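Local atomic coordinates of CELL division protein FTSZ (Haloferax volcanii, PDB entry 4B45), a protein that binds GTP, probably hydrolyses it, and takes part in the control of archaeal cell shape as a tubulin-like protein of the CetZ family. Residues A101-G106 against R148-V153; V114-L119 against V127-I132; S245-A250 against A266-A271; R287-E292 against M296-G301. All coordinates share one frame; numbering follows the deposited sequence.

Contact 1: residues A101-G106 against R148-V153; sequences AGLGGG and RSLKTV. With GSP (5'-guanosine-diphosphate-monothiophosphate), chain C.
Leu103 and Ser149 meet through one methyl and one hydroxyl. CD2 of Leu103 lies 3.4 Å from OG of Ser149, a van der Waals contact. The serine CB also sits 3.8 Å from the carbonyl O of Leu103. The other leucine branch goes to the next residue of the helix, with CD1 of Leu103 4.3 Å from CD1 of Leu150. The two leucine methyls thus divide between a polar and an apolar neighbour. With its CG anti to the carbonyl carbon (chi1 -59°), the Leu103 side chain is directed at helix 140-156. Leu162 of strand 159-164 touches both leucines and closes the apolar patch.

Ser149 OG has its polar partner outside these segments: it is hydrogen-bonded to the carbonyl O of Ser109, near the start of helix 107-120. OG stands anti to the backbone N (chi1 -169°), which turns it to that carbonyl. Further out, Asn145 of helix 140-156 gives its ND2 to the carbonyl O of Gly104.

The far side of the loop faces the nucleotide. Gly104, Gly105 and Gly106 begin the glycine-rich tubulin signature motif. The amide of Gly106 donates to O3B of the GTP analogue over 3.3 Å, with an N-H...O angle of 163°. Gly105 CA comes within 3.5 Å of O3A, and a CB there would clash with the same oxygen. The chemistry is therefore split: Leu103 packing and the Asn145 bond to Gly104 hold the back of the loop, the serine bond ties helix 140-156 to the start of helix 107-120, and bare glycine backbone meets the phosphates.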
# COMPACT_ATOMS: atom_id res chain seq x y z
N ALA A 101 6.84 -3.27 -3.66
CA ALA A 101 7.20 -4.15 -4.77
C ALA A 101 6.03 -4.61 -5.65
O ALA A 101 4.92 -4.83 -5.17
CB ALA A 101 7.94 -5.36 -4.26
N GLY A 102 6.31 -4.75 -6.94
CA GLY A 102 5.46 -5.50 -7.84
C GLY A 102 5.75 -6.97 -7.62
O GLY A 102 6.87 -7.42 -7.83
N LEU A 103 4.75 -7.73 -7.20
CA LEU A 103 4.98 -9.13 -6.86
C LEU A 103 5.18 -10.05 -8.08
O LEU A 103 5.69 -11.16 -7.94
CB LEU A 103 3.86 -9.65 -5.97
CG LEU A 103 3.66 -8.91 -4.65
CD1 LEU A 103 2.43 -9.44 -3.93
CD2 LEU A 103 4.89 -9.03 -3.76
N GLY A 104 4.78 -9.60 -9.27
CA GLY A 104 4.86 -10.44 -10.46
C GLY A 104 6.19 -10.38 -11.21
O GLY A 104 6.49 -11.26 -12.02
N GLY A 105 6.99 -9.35 -10.95
CA GLY A 105 8.25 -9.15 -11.65
C GLY A 105 9.31 -10.16 -11.26
O GLY A 105 9.02 -11.21 -10.72
N GLY A 106 10.57 -9.85 -11.56
CA GLY A 106 11.66 -10.71 -11.17
C GLY A 106 12.37 -10.12 -9.97
O GLY A 106 12.59 -10.80 -8.98
N ARG A 148 4.30 -17.18 -5.47
CA ARG A 148 5.40 -17.50 -4.57
C ARG A 148 5.81 -16.31 -3.70
O ARG A 148 6.02 -16.45 -2.49
CB ARG A 148 6.60 -17.98 -5.39
CG ARG A 148 6.39 -19.32 -6.04
CD ARG A 148 7.42 -19.61 -7.11
NE ARG A 148 7.31 -21.00 -7.57
CZ ARG A 148 7.99 -21.51 -8.60
NH1 ARG A 148 8.84 -20.75 -9.29
NH2 ARG A 148 7.82 -22.78 -8.93
N SER A 149 5.94 -15.15 -4.33
CA SER A 149 6.32 -13.95 -3.62
C SER A 149 5.32 -13.62 -2.50
O SER A 149 5.71 -13.35 -1.36
CB SER A 149 6.41 -12.78 -4.61
OG SER A 149 7.03 -11.66 -4.00
N LEU A 150 4.03 -13.63 -2.84
CA LEU A 150 2.97 -13.32 -1.88
C LEU A 150 3.03 -14.28 -0.71
O LEU A 150 2.89 -13.88 0.45
CB LEU A 150 1.59 -13.39 -2.53
CG LEU A 150 0.41 -13.14 -1.58
CD1 LEU A 150 0.57 -11.81 -0.89
CD2 LEU A 150 -0.94 -13.21 -2.31
N LYS A 151 3.25 -15.56 -1.01
CA LYS A 151 3.35 -16.56 0.03
C LYS A 151 4.52 -16.24 0.96
O LYS A 151 4.40 -16.31 2.16
CB LYS A 151 3.51 -17.95 -0.58
CG LYS A 151 2.51 -18.97 -0.08
CD LYS A 151 2.89 -20.36 -0.57
CE LYS A 151 2.17 -21.45 0.21
NZ LYS A 151 2.54 -22.82 -0.24
N THR A 152 5.65 -15.86 0.38
CA THR A 152 6.84 -15.63 1.19
C THR A 152 6.73 -14.36 2.03
O THR A 152 7.03 -14.38 3.23
CB THR A 152 8.11 -15.55 0.34
OG1 THR A 152 8.21 -16.71 -0.50
CG2 THR A 152 9.33 -15.48 1.24
N VAL A 153 6.32 -13.26 1.42
CA VAL A 153 6.20 -12.02 2.17
C VAL A 153 5.15 -12.10 3.27
O VAL A 153 5.30 -11.46 4.31
CB VAL A 153 5.96 -10.78 1.28
CG1 VAL A 153 7.16 -10.55 0.38
CG2 VAL A 153 4.66 -10.92 0.47
PG GSP C . 11.52 -7.70 -14.40
O3B GSP C . 11.77 -7.15 -12.92
S1G GSP C . 9.65 -8.51 -14.77
O2G GSP C . 11.78 -6.56 -15.44
O3G GSP C . 12.48 -8.81 -14.54
PB GSP C . 10.87 -6.11 -12.10
O1B GSP C . 11.42 -4.71 -12.09
O2B GSP C . 10.81 -6.60 -10.66
PA GSP C . 8.32 -4.96 -12.38
O1A GSP C . 8.05 -4.06 -13.55
O2A GSP C . 8.63 -4.09 -11.19
O3A GSP C . 9.41 -6.04 -12.69
O5' GSP C . 7.05 -5.76 -11.97
C5' GSP C . 6.11 -6.21 -12.88
C4' GSP C . 4.75 -6.17 -12.34
O4' GSP C . 4.47 -4.92 -11.80
C3' GSP C . 3.72 -6.41 -13.37
O3' GSP C . 2.65 -6.99 -12.72
C2' GSP C . 3.35 -5.08 -13.83
O2' GSP C . 2.03 -5.09 -14.26
C1' GSP C . 3.45 -4.29 -12.62
N9 GSP C . 3.85 -2.90 -12.80
C8 GSP C . 4.86 -2.45 -13.54
N7 GSP C . 4.95 -1.11 -13.40
C5 GSP C . 3.98 -0.71 -12.54
C6 GSP C . 3.61 0.56 -12.01
O6 GSP C . 4.28 1.72 -12.38
N1 GSP C . 2.57 0.63 -11.15
C2 GSP C . 1.91 -0.49 -10.79
N2 GSP C . 0.79 -0.35 -9.85
N3 GSP C . 2.22 -1.72 -11.25
C4 GSP C . 3.27 -1.84 -12.14

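Contact 2: residues V114-L119 against V127-I132; sequences VLAKAL and VYVLGI. With GSP (5'-guanosine-diphosphate-monothiophosphate), chain C.
The beta-alpha-beta unit formed by strand 96-102, helix 107-120 and strand 127-133 is closed here, where Ala116 and Leu119 of the helix rest on Val127 and Val129 of the second strand. The unit belongs to the Rossmann-like GTPase domain. The helix segment runs back over the strand, with axes 8.7 Å apart and an angle of 165° between their directions.

All the side-chain contacts are apolar. Val127 offers both methyls. Its CG2 lies 3.9 Å from CB of Leu119, and its CG1 is 4.5 Å from CB of Ala116. The methyl of Ala116 meets both valines: its CB is also 4.1 Å from CG2 of Val129. In Val127, CG1 anti to the backbone N (chi1 -176°) spreads the two methyls across this turn of the helix.

The strand ends at the nucleotide. Ile132 sets CD1 above the plane of the guanine, 3.7 Å from its N2, while CG2 approaches the purine N3 at 3.8 Å. An alanine in place of Ile132 would lack these methyls and would probably leave the base less firmly held on this side.

Leu119 also touches Val99 of strand 96-102 and Ile6 of strand 3-8. Helix 68-85 packs beside the helix through Val114, Leu115 and Ala118. Strand 127-133 is bonded to strand 96-102 through Tyr128 and to strand 159-164 through Val129. The Tyr128 ring meets Phe98 on the opposite face of the sheet.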
# COMPACT_ATOMS: atom_id res chain seq x y z
N VAL A 114 13.31 -11.16 0.60
CA VAL A 114 14.66 -11.17 1.13
C VAL A 114 14.96 -9.91 1.95
O VAL A 114 15.44 -9.99 3.08
CB VAL A 114 15.68 -11.34 -0.00
CG1 VAL A 114 17.10 -11.29 0.53
CG2 VAL A 114 15.42 -12.65 -0.73
N LEU A 115 14.66 -8.75 1.39
CA LEU A 115 14.89 -7.49 2.09
C LEU A 115 13.94 -7.34 3.30
O LEU A 115 14.34 -6.83 4.37
CB LEU A 115 14.73 -6.33 1.11
CG LEU A 115 15.14 -4.95 1.60
CD1 LEU A 115 16.57 -5.02 2.08
CD2 LEU A 115 14.98 -3.92 0.48
N ALA A 116 12.71 -7.80 3.15
CA ALA A 116 11.75 -7.72 4.26
C ALA A 116 12.24 -8.56 5.43
O ALA A 116 12.23 -8.10 6.57
CB ALA A 116 10.36 -8.17 3.82
N LYS A 117 12.67 -9.78 5.13
CA LYS A 117 13.16 -10.69 6.16
C LYS A 117 14.45 -10.18 6.80
O LYS A 117 14.70 -10.41 7.98
CB LYS A 117 13.37 -12.09 5.58
CG LYS A 117 13.86 -13.10 6.59
CD LYS A 117 14.04 -14.46 5.95
CE LYS A 117 14.45 -15.50 6.99
NZ LYS A 117 14.47 -16.88 6.41
N ALA A 118 15.28 -9.49 6.03
CA ALA A 118 16.50 -8.92 6.59
C ALA A 118 16.20 -7.75 7.55
O ALA A 118 16.77 -7.65 8.64
CB ALA A 118 17.44 -8.48 5.48
N LEU A 119 15.28 -6.87 7.14
CA LEU A 119 14.92 -5.70 7.93
C LEU A 119 14.15 -6.06 9.19
O LEU A 119 14.36 -5.48 10.26
CB LEU A 119 14.09 -4.74 7.08
CG LEU A 119 14.90 -4.03 6.00
CD1 LEU A 119 14.03 -3.50 4.86
CD2 LEU A 119 15.68 -2.91 6.63
N VAL A 127 7.93 -3.95 9.77
CA VAL A 127 8.29 -3.94 8.35
C VAL A 127 7.10 -4.44 7.54
O VAL A 127 6.67 -5.59 7.68
CB VAL A 127 9.55 -4.78 8.08
CG1 VAL A 127 9.96 -4.67 6.61
CG2 VAL A 127 10.69 -4.32 8.99
N TYR A 128 6.54 -3.56 6.72
CA TYR A 128 5.39 -3.89 5.89
C TYR A 128 5.82 -4.01 4.45
O TYR A 128 6.76 -3.34 4.03
CB TYR A 128 4.35 -2.77 5.98
CG TYR A 128 3.84 -2.50 7.38
CD1 TYR A 128 3.41 -3.54 8.19
CD2 TYR A 128 3.81 -1.20 7.89
CE1 TYR A 128 2.94 -3.29 9.48
CE2 TYR A 128 3.35 -0.95 9.18
CZ TYR A 128 2.92 -2.01 9.97
OH TYR A 128 2.45 -1.78 11.26
N VAL A 129 5.15 -4.87 3.69
CA VAL A 129 5.32 -4.89 2.25
C VAL A 129 4.08 -4.27 1.62
O VAL A 129 2.95 -4.66 1.92
CB VAL A 129 5.51 -6.33 1.70
CG1 VAL A 129 5.40 -6.35 0.15
CG2 VAL A 129 6.85 -6.90 2.15
N LEU A 130 4.30 -3.26 0.79
CA LEU A 130 3.24 -2.75 -0.06
C LEU A 130 3.39 -3.49 -1.39
O LEU A 130 4.29 -3.20 -2.19
CB LEU A 130 3.37 -1.23 -0.23
CG LEU A 130 2.38 -0.49 -1.12
CD1 LEU A 130 0.91 -0.72 -0.70
CD2 LEU A 130 2.72 1.01 -1.11
N GLY A 131 2.54 -4.50 -1.58
CA GLY A 131 2.72 -5.41 -2.71
C GLY A 131 1.71 -5.22 -3.82
O GLY A 131 0.50 -5.16 -3.57
N ILE A 132 2.20 -5.15 -5.06
CA ILE A 132 1.31 -5.03 -6.23
C ILE A 132 1.01 -6.38 -6.88
O ILE A 132 1.91 -7.08 -7.36
CB ILE A 132 1.89 -4.09 -7.29
CG1 ILE A 132 1.98 -2.66 -6.75
CG2 ILE A 132 1.04 -4.11 -8.56
CD1 ILE A 132 3.11 -1.85 -7.35
PG GSP C . 11.52 -7.70 -14.40
O3B GSP C . 11.77 -7.15 -12.92
S1G GSP C . 9.65 -8.51 -14.77
O2G GSP C . 11.78 -6.56 -15.44
O3G GSP C . 12.48 -8.81 -14.54
PB GSP C . 10.87 -6.11 -12.10
O1B GSP C . 11.42 -4.71 -12.09
O2B GSP C . 10.81 -6.60 -10.66
PA GSP C . 8.32 -4.96 -12.38
O1A GSP C . 8.05 -4.06 -13.55
O2A GSP C . 8.63 -4.09 -11.19
O3A GSP C . 9.41 -6.04 -12.69
O5' GSP C . 7.05 -5.76 -11.97
C5' GSP C . 6.11 -6.21 -12.88
C4' GSP C . 4.75 -6.17 -12.34
O4' GSP C . 4.47 -4.92 -11.80
C3' GSP C . 3.72 -6.41 -13.37
O3' GSP C . 2.65 -6.99 -12.72
C2' GSP C . 3.35 -5.08 -13.83
O2' GSP C . 2.03 -5.09 -14.26
C1' GSP C . 3.45 -4.29 -12.62
N9 GSP C . 3.85 -2.90 -12.80
C8 GSP C . 4.86 -2.45 -13.54
N7 GSP C . 4.95 -1.11 -13.40
C5 GSP C . 3.98 -0.71 -12.54
C6 GSP C . 3.61 0.56 -12.01
O6 GSP C . 4.28 1.72 -12.38
N1 GSP C . 2.57 0.63 -11.15
C2 GSP C . 1.91 -0.49 -10.79
N2 GSP C . 0.79 -0.35 -9.85
N3 GSP C . 2.22 -1.72 -11.25
C4 GSP C . 3.27 -1.84 -12.14

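Contact 3: residues S245-A250 against A266-A271; sequences STTRRA and ALVVIA
Thr247, Ile270 and Val268 carry this contact, in which helix 240-252 lies over strand 263-272 in the C-terminal domain of the tubulin-like fold. The strand is in the part of the central sheet that this domain supplies. It runs between strands 309-319 and 298-304. The helix backbone stands well off the sheet, with CA of Thr247 8.0 Å from CA of Val268, and side chains bridge the gap.

Thr247 points at the strand and uses both of its branches. CG2 faces Val268, whose CG1 is 4.3 Å away. OG1 faces Ile270. With OG1 anti to the carbonyl carbon (chi1 -54°), the hydroxyl lies back along the helix, where it donates a hydrogen bond to the carbonyl O of Val243. It is also hydrogen-bonded to Ser312 OG of strand 309-319. This buried hydroxyl is therefore satisfied although its neighbour on strand 263-272 is apolar. Thr246 OG1 is bonded to the same serine, which ties two consecutive threonines of the helix to one strand.

Val268 and Ile270 alternate with residues whose side chains leave on the other face of the sheet. Val268 is shared with helix 279-293, where Val289 touches both it and Thr247. Ala285 of that helix also reaches Thr247, so the two helices lie side by side on this face. Ile270 bends back at its second torsion (chi2 -50°), which turns the terminal methyl to the helix. The threonine and isoleucine side chains cross at about a right angle, with Ile270 CD1 3.8 Å from Thr247 OG1.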
# COMPACT_ATOMS: atom_id res chain seq x y z
N SER A 245 -22.39 5.97 3.69
CA SER A 245 -22.26 5.43 2.36
C SER A 245 -20.80 5.41 1.92
O SER A 245 -20.36 4.42 1.34
CB SER A 245 -23.15 6.18 1.38
OG SER A 245 -22.43 7.25 0.79
N THR A 246 -20.05 6.48 2.18
CA THR A 246 -18.60 6.43 1.91
C THR A 246 -17.93 5.26 2.63
O THR A 246 -17.06 4.59 2.08
CB THR A 246 -17.84 7.74 2.26
OG1 THR A 246 -17.90 7.99 3.68
CG2 THR A 246 -18.41 8.92 1.48
N THR A 247 -18.35 5.01 3.87
CA THR A 247 -17.78 3.92 4.66
C THR A 247 -18.12 2.58 4.04
O THR A 247 -17.24 1.74 3.88
CB THR A 247 -18.23 3.96 6.14
OG1 THR A 247 -17.94 5.25 6.68
CG2 THR A 247 -17.50 2.92 6.96
N ARG A 248 -19.39 2.38 3.68
CA ARG A 248 -19.79 1.18 2.93
C ARG A 248 -19.01 1.00 1.63
O ARG A 248 -18.56 -0.11 1.31
CB ARG A 248 -21.29 1.17 2.61
CG ARG A 248 -22.22 1.05 3.81
CD ARG A 248 -23.65 0.74 3.36
NE ARG A 248 -24.65 1.19 4.32
CZ ARG A 248 -25.32 2.34 4.21
NH1 ARG A 248 -25.11 3.14 3.18
NH2 ARG A 248 -26.21 2.67 5.14
N ARG A 249 -18.88 2.07 0.86
CA ARG A 249 -18.18 1.97 -0.41
C ARG A 249 -16.71 1.64 -0.20
O ARG A 249 -16.17 0.81 -0.93
CB ARG A 249 -18.32 3.25 -1.23
CG ARG A 249 -19.70 3.43 -1.85
CD ARG A 249 -19.63 4.27 -3.10
NE ARG A 249 -18.75 5.43 -2.93
CZ ARG A 249 -19.16 6.62 -2.52
NH1 ARG A 249 -20.44 6.83 -2.23
NH2 ARG A 249 -18.28 7.62 -2.39
N ALA A 250 -16.09 2.27 0.80
CA ALA A 250 -14.68 2.05 1.09
C ALA A 250 -14.41 0.58 1.39
O ALA A 250 -13.42 0.01 0.93
CB ALA A 250 -14.23 2.93 2.26
N ALA A 266 -9.72 -3.80 11.84
CA ALA A 266 -10.05 -2.71 10.95
C ALA A 266 -9.79 -1.39 11.63
O ALA A 266 -9.86 -1.28 12.85
CB ALA A 266 -11.51 -2.80 10.53
N LEU A 267 -9.50 -0.38 10.81
CA LEU A 267 -9.37 0.98 11.30
C LEU A 267 -10.19 1.91 10.41
O LEU A 267 -9.96 2.01 9.20
CB LEU A 267 -7.91 1.42 11.32
CG LEU A 267 -7.72 2.90 11.60
CD1 LEU A 267 -8.20 3.23 13.03
CD2 LEU A 267 -6.28 3.33 11.38
N VAL A 268 -11.17 2.57 11.01
CA VAL A 268 -12.04 3.45 10.27
C VAL A 268 -11.69 4.90 10.53
O VAL A 268 -11.82 5.39 11.66
CB VAL A 268 -13.50 3.23 10.66
CG1 VAL A 268 -14.41 4.06 9.78
CG2 VAL A 268 -13.82 1.74 10.57
N VAL A 269 -11.26 5.58 9.49
CA VAL A 269 -10.90 6.98 9.59
C VAL A 269 -11.89 7.73 8.72
O VAL A 269 -12.05 7.44 7.53
CB VAL A 269 -9.43 7.23 9.13
CG1 VAL A 269 -9.05 8.71 9.21
CG2 VAL A 269 -8.45 6.41 9.96
N ILE A 270 -12.59 8.67 9.34
CA ILE A 270 -13.42 9.61 8.60
C ILE A 270 -12.63 10.90 8.52
O ILE A 270 -12.23 11.46 9.55
CB ILE A 270 -14.75 9.89 9.33
CG1 ILE A 270 -15.49 8.58 9.60
CG2 ILE A 270 -15.61 10.87 8.55
CD1 ILE A 270 -15.63 7.72 8.38
N ALA A 271 -12.39 11.37 7.30
CA ALA A 271 -11.62 12.58 7.10
C ALA A 271 -12.47 13.73 6.57
O ALA A 271 -13.39 13.52 5.77
CB ALA A 271 -10.44 12.31 6.14

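Contact 4: residues R287-E292 against M296-G301; sequences RWVEDE and MQVRGG
Beside Val289 and Glu290, the two helix residues that meet Val298, the indole of Trp288 carries CB of Glu292 on one face. That carbon stands 3.8 Å above the ring plane of Trp288 and is offset toward the rim. The Trp288 side chain also touches Arg248, Val251 and Leu252 of helix 240-252. On the strand, the guanidinium of Arg299 is turned to the opposite face of the sheet, where its NE makes a long, weak ion pair with Glu212. Neither flat group enters the contact.

Helix 279-293 and strand 298-304 are the last two elements of a beta-alpha-beta unit that starts with strand 263-272. Only a short turn joins them, and Val298 meets the last turns of the helix. Its CG2, anti to the carbonyl carbon, lies 3.7 Å from CA of Glu290 and 3.9 Å from CB of Glu290. The same methyl is 4.2 Å from CG1 of Val289. Glu290 thus gives the base of its side chain to the valine. With its CG anti to the backbone N (chi1 176°), the chain extends onward from the valine; the residue as a whole is exposed. Val289 is buried, and also packs on Ala266 of strand 263-272.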
# COMPACT_ATOMS: atom_id res chain seq x y z
N ARG A 287 -19.91 1.09 13.66
CA ARG A 287 -20.67 -0.07 14.11
C ARG A 287 -21.00 -0.95 12.91
O ARG A 287 -20.90 -2.18 12.98
CB ARG A 287 -21.96 0.37 14.83
CG ARG A 287 -22.92 -0.76 15.12
CD ARG A 287 -24.00 -0.31 16.10
NE ARG A 287 -25.23 -1.10 16.01
CZ ARG A 287 -26.34 -0.70 15.39
NH1 ARG A 287 -26.39 0.49 14.80
NH2 ARG A 287 -27.40 -1.49 15.35
N TRP A 288 -21.38 -0.32 11.80
CA TRP A 288 -21.58 -1.04 10.55
C TRP A 288 -20.34 -1.85 10.10
O TRP A 288 -20.48 -2.99 9.65
CB TRP A 288 -22.02 -0.11 9.41
CG TRP A 288 -22.26 -0.90 8.16
CD1 TRP A 288 -23.41 -1.54 7.81
CD2 TRP A 288 -21.31 -1.18 7.13
NE1 TRP A 288 -23.24 -2.19 6.61
CE2 TRP A 288 -21.97 -1.98 6.17
CE3 TRP A 288 -19.98 -0.82 6.92
CZ2 TRP A 288 -21.33 -2.43 5.01
CZ3 TRP A 288 -19.34 -1.27 5.76
CH2 TRP A 288 -20.02 -2.07 4.82
N VAL A 289 -19.16 -1.24 10.18
CA VAL A 289 -17.92 -1.94 9.81
C VAL A 289 -17.75 -3.17 10.69
O VAL A 289 -17.41 -4.23 10.20
CB VAL A 289 -16.66 -1.03 9.90
CG1 VAL A 289 -15.38 -1.84 9.76
CG2 VAL A 289 -16.71 0.06 8.83
N GLU A 290 -18.04 -3.03 11.99
CA GLU A 290 -17.93 -4.14 12.91
C GLU A 290 -18.89 -5.28 12.56
O GLU A 290 -18.53 -6.45 12.68
CB GLU A 290 -18.16 -3.66 14.35
CG GLU A 290 -18.16 -4.78 15.39
CD GLU A 290 -18.29 -4.27 16.81
OE1 GLU A 290 -19.41 -3.89 17.21
OE2 GLU A 290 -17.26 -4.24 17.53
N ASP A 291 -20.10 -4.95 12.11
CA ASP A 291 -21.08 -5.96 11.72
C ASP A 291 -20.71 -6.62 10.40
O ASP A 291 -20.93 -7.81 10.21
CB ASP A 291 -22.49 -5.35 11.58
CG ASP A 291 -23.06 -4.87 12.90
OD1 ASP A 291 -22.60 -5.31 13.99
OD2 ASP A 291 -24.00 -4.04 12.86
N GLU A 292 -20.17 -5.83 9.48
CA GLU A 292 -19.82 -6.33 8.15
C GLU A 292 -18.57 -7.21 8.16
O GLU A 292 -18.52 -8.22 7.47
CB GLU A 292 -19.65 -5.17 7.17
CG GLU A 292 -19.10 -5.56 5.81
CD GLU A 292 -19.94 -6.61 5.10
OE1 GLU A 292 -21.18 -6.64 5.29
OE2 GLU A 292 -19.35 -7.41 4.35
N MET A 296 -13.59 -8.31 15.93
CA MET A 296 -13.70 -7.87 17.32
C MET A 296 -12.72 -6.73 17.63
O MET A 296 -12.62 -6.29 18.78
CB MET A 296 -13.44 -9.03 18.28
CG MET A 296 -14.34 -10.24 18.07
SD MET A 296 -16.06 -9.79 18.29
CE MET A 296 -16.00 -9.34 20.00
N GLN A 297 -12.00 -6.27 16.61
CA GLN A 297 -10.99 -5.24 16.79
C GLN A 297 -11.15 -4.12 15.78
O GLN A 297 -10.24 -3.87 14.99
CB GLN A 297 -9.59 -5.81 16.64
CG GLN A 297 -9.29 -7.04 17.47
CD GLN A 297 -7.85 -7.48 17.29
OE1 GLN A 297 -7.57 -8.48 16.62
NE2 GLN A 297 -6.93 -6.72 17.88
N VAL A 298 -12.31 -3.48 15.78
CA VAL A 298 -12.54 -2.32 14.94
C VAL A 298 -12.21 -1.07 15.72
O VAL A 298 -12.83 -0.78 16.76
CB VAL A 298 -14.01 -2.25 14.45
CG1 VAL A 298 -14.26 -0.92 13.75
CG2 VAL A 298 -14.33 -3.41 13.53
N ARG A 299 -11.21 -0.35 15.23
CA ARG A 299 -10.79 0.92 15.82
C ARG A 299 -11.27 2.06 14.94
O ARG A 299 -11.59 1.87 13.76
CB ARG A 299 -9.25 0.97 15.92
CG ARG A 299 -8.67 -0.03 16.92
CD ARG A 299 -7.14 -0.08 16.86
NE ARG A 299 -6.60 -0.68 18.08
CZ ARG A 299 -6.47 -1.99 18.28
NH1 ARG A 299 -6.82 -2.85 17.33
NH2 ARG A 299 -5.99 -2.43 19.43
N GLY A 300 -11.30 3.27 15.49
CA GLY A 300 -11.75 4.40 14.71
C GLY A 300 -11.17 5.71 15.17
O GLY A 300 -10.82 5.87 16.33
N GLY A 301 -11.10 6.67 14.26
CA GLY A 301 -10.63 7.99 14.59
C GLY A 301 -10.93 8.94 13.46
O GLY A 301 -11.25 8.51 12.35

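How the contacts relate
From the N terminus, contact 1 opens first, at the end of strand 96-102, and closes a long loop on helix 140-156. Contact 2 is nested inside that loop. The two touch, since strands 96-102 and 127-133 are neighbours, with probable hydrogen bonds between Ile132 and both Ala101 and Leu103. Both reach the nucleotide. Contacts 3 and 4 follow in series in the C-terminal domain, each closing a shorter loop. They also touch, through strands 263-272 and 298-304 and through Thr247 against Val289. The two pairs do not meet; the nearest atoms, between contacts 2 and 3, are about 10 Å apart. One sheet runs through both.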